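Local coordinates for protein mannitol dehydrogenase (Pseudomonas fluorescens, PDB 1LJ8) that binds NAD and probably catalyses the NAD-dependent oxidation of mannitol at its second carbon, giving fructose, at residues Q27-I32 and W58-V63; Q79-T84 and G100-M105. All blocks are in the same frame, centred on the assembly; numbering follows the deposited sequence.

Interaction 1 (Q27-I32 and W58-V63)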
loop_
_atom_site.group_PDB
_atom_site.type_symbol
_atom_site.label_atom_id
_atom_site.label_comp_id
_atom_site.label_asym_id
_atom_site.label_seq_id
_atom_site.Cartn_x
_atom_site.Cartn_y
_atom_site.Cartn_z
ATOM N N GLN A 27 4.782 0.799 24.723
ATOM C CA GLN A 27 3.908 0.759 23.540
ATOM C C GLN A 27 2.681 1.627 23.580
ATOM O O GLN A 27 2.019 1.744 24.615
ATOM C CB GLN A 27 3.468 -0.683 23.279
ATOM C CG GLN A 27 4.644 -1.606 22.908
ATOM C CD GLN A 27 4.278 -3.057 22.986
ATOM O OE1 GLN A 27 3.154 -3.405 23.364
ATOM N NE2 GLN A 27 5.213 -3.918 22.646
ATOM N N GLY A 28 2.380 2.230 22.426
ATOM C CA GLY A 28 1.185 3.046 22.310
ATOM C C GLY A 28 0.456 2.805 21.004
ATOM O O GLY A 28 -0.695 3.256 20.828
ATOM N N ILE A 29 1.128 2.136 20.065
ATOM C CA ILE A 29 0.514 1.839 18.769
ATOM C C ILE A 29 0.561 0.344 18.502
ATOM O O ILE A 29 1.597 -0.288 18.771
ATOM C CB ILE A 29 1.322 2.541 17.636
ATOM C CG1 ILE A 29 1.277 4.067 17.844
ATOM C CG2 ILE A 29 0.826 2.104 16.230
ATOM C CD1 ILE A 29 2.370 4.809 16.986
ATOM N N ALA A 30 -0.555 -0.219 18.016
ATOM C CA ALA A 30 -0.569 -1.612 17.566
ATOM C C ALA A 30 -0.730 -1.498 16.035
ATOM O O ALA A 30 -1.732 -0.933 15.532
ATOM C CB ALA A 30 -1.734 -2.408 18.157
ATOM N N HIS A 31 0.253 -2.031 15.304
ATOM C CA HIS A 31 0.194 -1.946 13.847
ATOM C C HIS A 31 -0.123 -3.249 13.162
ATOM O O HIS A 31 0.643 -4.212 13.275
ATOM C CB HIS A 31 1.515 -1.474 13.248
ATOM C CG HIS A 31 1.406 -1.249 11.775
ATOM N ND1 HIS A 31 0.756 -0.149 11.255
ATOM C CD2 HIS A 31 1.694 -2.058 10.720
ATOM C CE1 HIS A 31 0.654 -0.286 9.940
ATOM N NE2 HIS A 31 1.210 -1.439 9.591
ATOM N N ILE A 32 -1.233 -3.275 12.429
ATOM C CA ILE A 32 -1.603 -4.500 11.731
ATOM C C ILE A 32 -1.046 -4.497 10.304
ATOM O O ILE A 32 -1.372 -3.618 9.474
ATOM C CB ILE A 32 -3.125 -4.682 11.689
ATOM C CG1 ILE A 32 -3.678 -4.624 13.131
ATOM C CG2 ILE A 32 -3.465 -6.063 11.016
ATOM C CD1 ILE A 32 -5.234 -4.760 13.190
ATOM N N TRP A 58 5.302 5.772 22.753
ATOM C CA TRP A 58 4.567 5.469 21.513
ATOM C C TRP A 58 5.242 4.370 20.679
ATOM O O TRP A 58 5.216 4.378 19.443
ATOM C CB TRP A 58 4.391 6.744 20.677
ATOM C CG TRP A 58 3.350 7.662 21.308
ATOM C CD1 TRP A 58 3.582 8.824 22.015
ATOM C CD2 TRP A 58 1.938 7.515 21.236
ATOM N NE1 TRP A 58 2.371 9.407 22.378
ATOM C CE2 TRP A 58 1.355 8.626 21.904
ATOM C CE3 TRP A 58 1.095 6.553 20.663
ATOM C CZ2 TRP A 58 -0.054 8.806 22.011
ATOM C CZ3 TRP A 58 -0.310 6.727 20.769
ATOM C CH2 TRP A 58 -0.868 7.858 21.444
ATOM N N SER A 59 5.860 3.424 21.383
ATOM C CA SER A 59 6.464 2.283 20.698
ATOM C C SER A 59 5.379 1.496 19.978
ATOM O O SER A 59 4.210 1.524 20.347
ATOM C CB SER A 59 7.139 1.344 21.714
ATOM O OG SER A 59 7.849 0.296 21.037
ATOM N N ILE A 60 5.784 0.767 18.943
ATOM C CA ILE A 60 4.854 -0.013 18.144
ATOM C C ILE A 60 4.899 -1.512 18.450
ATOM O O ILE A 60 5.980 -2.113 18.556
ATOM C CB ILE A 60 5.209 0.168 16.653
ATOM C CG1 ILE A 60 4.992 1.635 16.256
ATOM C CG2 ILE A 60 4.369 -0.787 15.740
ATOM C CD1 ILE A 60 5.922 2.032 15.006
ATOM N N CYS A 61 3.718 -2.107 18.619
ATOM C CA CYS A 61 3.613 -3.564 18.762
ATOM C C CYS A 61 3.064 -4.024 17.402
ATOM O O CYS A 61 1.916 -3.689 17.019
ATOM C CB CYS A 61 2.617 -3.966 19.879
ATOM S SG CYS A 61 2.600 -5.807 20.045
ATOM N N GLY A 62 3.882 -4.744 16.631
ATOM C CA GLY A 62 3.393 -5.253 15.345
ATOM C C GLY A 62 2.317 -6.320 15.569
ATOM O O GLY A 62 2.265 -6.927 16.662
ATOM N N VAL A 63 1.483 -6.551 14.552
ATOM C CA VAL A 63 0.401 -7.537 14.619
ATOM C C VAL A 63 0.347 -8.221 13.253
ATOM O O VAL A 63 0.214 -7.545 12.215
ATOM C CB VAL A 63 -0.956 -6.851 14.876
ATOM C CG1 VAL A 63 -2.118 -7.883 14.706
ATOM C CG2 VAL A 63 -0.995 -6.267 16.274
#
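S59 O accepts two consecutive backbone N-H groups, G28 N at 2.9 Å within the carbonyl plane and I29 N at 3.2 Å, tilted 22° from that plane. This shared acceptor, with two hydrogen bonds to one oxygen, accompanies a beta bulge: Q27 pairs with S59, yet I29 pairs with I60, so the register slips by one. Beyond it the strands run parallel with a 25° twist between the short axes. I29 O takes C61 N at 2.8 Å, C61 O takes H31 N at 2.9 Å, and V63 N reaches H31 O in a weak bond.

Apolar contacts flank this ladder. I29, H31 and I60 share one face of the sheet, where I29 CB lies 4.0 Å from I60 CG1 and the two side chains run alongside each other. With I29 CG1 next to its own backbone N (chi1 -62°), that carbon meets the rim of the W58 indole, 3.8 Å from CE3. On the other face, I32 CG1 rests 3.9 Å from V63 CB.

The polar ends look elsewhere: Q27 bonds K118 and S103, and the imidazole of H31 bonds S128 and T130.

The helix-containing link from 33 to 57 makes this a beta-alpha-beta crossover of the Rossmann domain. Its chemistry implies a pairing carried by backbone bonds, with side chains adding hydrophobic cover and tying the pair to neighbouring elements.

Interaction 2 (Q79-T84 and G100-M105); sequences QDYLFT and GSISDM
A water molecule bridges the two segments, accepting from I102 N at 2.9 Å and donating to Y81 O at 2.8 Å, so two backbone groups that do not bond directly are joined through it. Beside this bridge the Y81 ring lies against the backbone of S103-M105. D104 CA sits 3.6 Å from the ring centroid and only 3° off the normal, a CH-pi contact over the face, and Y81 CE2 approaches CB of M105, a selenomethionine in this crystal, at 3.6 Å. The D104 carboxylate plane is turned 73° from the ring; its OD2 accepts a weak bond from M105 N. Replacing Y81 by an alanine would probably leave D104 CA and M105 CB without their aromatic cover and open a gap above that strand.

Positive phi at both D80 and Y81 suits the type I' turn Q79-L82, which overlaps the Schellman motif that ends helix 69-77, D80 being its C-prime residue, and leads into the hairpin of strands 83-87 and 96-107. Across the turn, Q79 NE2 donates to L82 O at 3.1 Å. Further along, F83 holds its ring between backbone N and carbonyl carbon (chi1 60°), where CE2 meets I102 CD1 at 3.7 Å; R39 makes a cation-pi contact with that ring.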
loop_
_atom_site.group_PDB
_atom_site.type_symbol
_atom_site.label_atom_id
_atom_site.label_comp_id
_atom_site.label_asym_id
_atom_site.label_seq_id
_atom_site.Cartn_x
_atom_site.Cartn_y
_atom_site.Cartn_z
ATOM N N GLN A 79 16.516 -10.226 16.046
ATOM C CA GLN A 79 17.304 -8.988 16.069
ATOM C C GLN A 79 16.819 -8.057 17.216
ATOM O O GLN A 79 17.145 -6.862 17.241
ATOM C CB GLN A 79 17.206 -8.257 14.702
ATOM C CG GLN A 79 17.842 -9.133 13.654
ATOM C CD GLN A 79 17.851 -8.602 12.222
ATOM O OE1 GLN A 79 18.458 -9.232 11.371
ATOM N NE2 GLN A 79 17.176 -7.463 11.952
ATOM N N ASP A 80 16.072 -8.622 18.167
ATOM C CA ASP A 80 15.556 -7.867 19.318
ATOM C C ASP A 80 14.629 -6.751 18.801
ATOM O O ASP A 80 14.484 -5.690 19.407
ATOM C CB ASP A 80 16.725 -7.271 20.124
ATOM C CG ASP A 80 17.663 -8.332 20.674
ATOM O OD1 ASP A 80 17.151 -9.283 21.329
ATOM O OD2 ASP A 80 18.900 -8.220 20.434
ATOM N N TYR A 81 13.996 -7.040 17.678
ATOM C CA TYR A 81 13.056 -6.148 16.996
ATOM C C TYR A 81 13.682 -4.914 16.352
ATOM O O TYR A 81 12.980 -4.037 15.836
ATOM C CB TYR A 81 11.856 -5.801 17.894
ATOM C CG TYR A 81 10.915 -6.991 17.970
ATOM C CD1 TYR A 81 11.018 -7.920 19.003
ATOM C CD2 TYR A 81 10.015 -7.265 16.924
ATOM C CE1 TYR A 81 10.255 -9.125 18.971
ATOM C CE2 TYR A 81 9.256 -8.445 16.906
ATOM C CZ TYR A 81 9.394 -9.372 17.930
ATOM O OH TYR A 81 8.696 -10.582 17.858
ATOM N N LEU A 82 15.011 -4.908 16.275
ATOM C CA LEU A 82 15.713 -3.828 15.559
ATOM C C LEU A 82 15.777 -4.205 14.040
ATOM O O LEU A 82 15.783 -5.377 13.694
ATOM C CB LEU A 82 17.168 -3.694 16.072
ATOM C CG LEU A 82 17.347 -3.313 17.549
ATOM C CD1 LEU A 82 18.837 -3.386 17.945
ATOM C CD2 LEU A 82 16.797 -1.926 17.789
ATOM N N PHE A 83 15.810 -3.214 13.139
ATOM C CA PHE A 83 15.957 -3.506 11.717
ATOM C C PHE A 83 16.614 -2.283 11.109
ATOM O O PHE A 83 16.524 -1.188 11.684
ATOM C CB PHE A 83 14.614 -3.827 11.025
ATOM C CG PHE A 83 13.596 -2.719 11.077
ATOM C CD1 PHE A 83 13.545 -1.762 10.043
ATOM C CD2 PHE A 83 12.729 -2.607 12.155
ATOM C CE1 PHE A 83 12.628 -0.694 10.097
ATOM C CE2 PHE A 83 11.798 -1.546 12.235
ATOM C CZ PHE A 83 11.744 -0.571 11.197
ATOM N N THR A 84 17.246 -2.480 9.958
ATOM C CA THR A 84 17.945 -1.393 9.287
ATOM C C THR A 84 17.042 -0.754 8.229
ATOM O O THR A 84 16.412 -1.459 7.412
ATOM C CB THR A 84 19.208 -1.920 8.529
ATOM O OG1 THR A 84 19.983 -2.785 9.398
ATOM C CG2 THR A 84 20.094 -0.767 8.083
ATOM N N GLY A 100 14.527 1.614 16.069
ATOM C CA GLY A 100 14.169 0.917 17.298
ATOM C C GLY A 100 12.758 1.153 17.798
ATOM O O GLY A 100 12.435 0.788 18.936
ATOM N N SER A 101 11.893 1.716 16.947
ATOM C CA SER A 101 10.522 2.025 17.382
ATOM C C SER A 101 9.522 0.869 17.435
ATOM O O SER A 101 8.417 1.049 17.936
ATOM C CB SER A 101 9.985 3.144 16.490
ATOM O OG SER A 101 10.082 2.714 15.144
ATOM N N ILE A 102 9.904 -0.316 16.927
ATOM C CA ILE A 102 9.013 -1.481 17.018
ATOM C C ILE A 102 9.657 -2.325 18.134
ATOM O O ILE A 102 10.853 -2.668 18.062
ATOM C CB ILE A 102 8.974 -2.280 15.709
ATOM C CG1 ILE A 102 8.308 -1.430 14.618
ATOM C CG2 ILE A 102 8.173 -3.631 15.910
ATOM C CD1 ILE A 102 8.275 -2.118 13.225
ATOM N N SER A 103 8.854 -2.636 19.156
ATOM C CA SER A 103 9.350 -3.407 20.309
ATOM C C SER A 103 8.849 -4.846 20.408
ATOM O O SER A 103 9.372 -5.620 21.223
ATOM C CB SER A 103 9.036 -2.648 21.607
ATOM O OG SER A 103 7.662 -2.343 21.732
ATOM N N ASP A 104 7.871 -5.234 19.594
ATOM C CA ASP A 104 7.385 -6.625 19.641
ATOM C C ASP A 104 6.507 -6.812 18.418
ATOM O O ASP A 104 6.218 -5.849 17.714
ATOM C CB ASP A 104 6.514 -6.834 20.890
ATOM C CG ASP A 104 6.365 -8.315 21.291
ATOM O OD1 ASP A 104 5.693 -8.560 22.323
ATOM O OD2 ASP A 104 6.919 -9.223 20.605
HETATM N N MSE A 105 6.048 -8.048 18.190
HETATM C CA MSE A 105 5.123 -8.343 17.096
HETATM C C MSE A 105 4.397 -9.632 17.516
HETATM O O MSE A 105 5.062 -10.629 17.817
HETATM C CB MSE A 105 5.872 -8.568 15.797
HETATM C CG MSE A 105 4.925 -8.897 14.646
HETATM SE SE MSE A 105 5.840 -8.888 12.988
HETATM C CE MSE A 105 4.393 -9.671 11.863
HETATM O O HOH W 1 12.300 -1.301 15.697
#

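Overall arrangement
Interactions 1 and 2 have centres 11 Å apart and meet in one sheet of the Rossmann domain, where strand 96-107 runs parallel to its neighbour 59-64 and antiparallel to 83-87. Segments 58-63 and 100-105 form the seam: S59 OG and S103 OG are 2.7 Å apart, a probable hydrogen bond, and G62 N probably donates to D104 O at 2.8 Å. Q27 of the first strand also reaches this seam, its NE2 packing 3.6 Å from D104 CB. The C-terminal ends of 27-32 and 100-105 approach the cofactor: the I32 side chain is about 4 Å from bound NAD and that of M105 about 6 Å. M105 also touches D69, an NAD-binding residue.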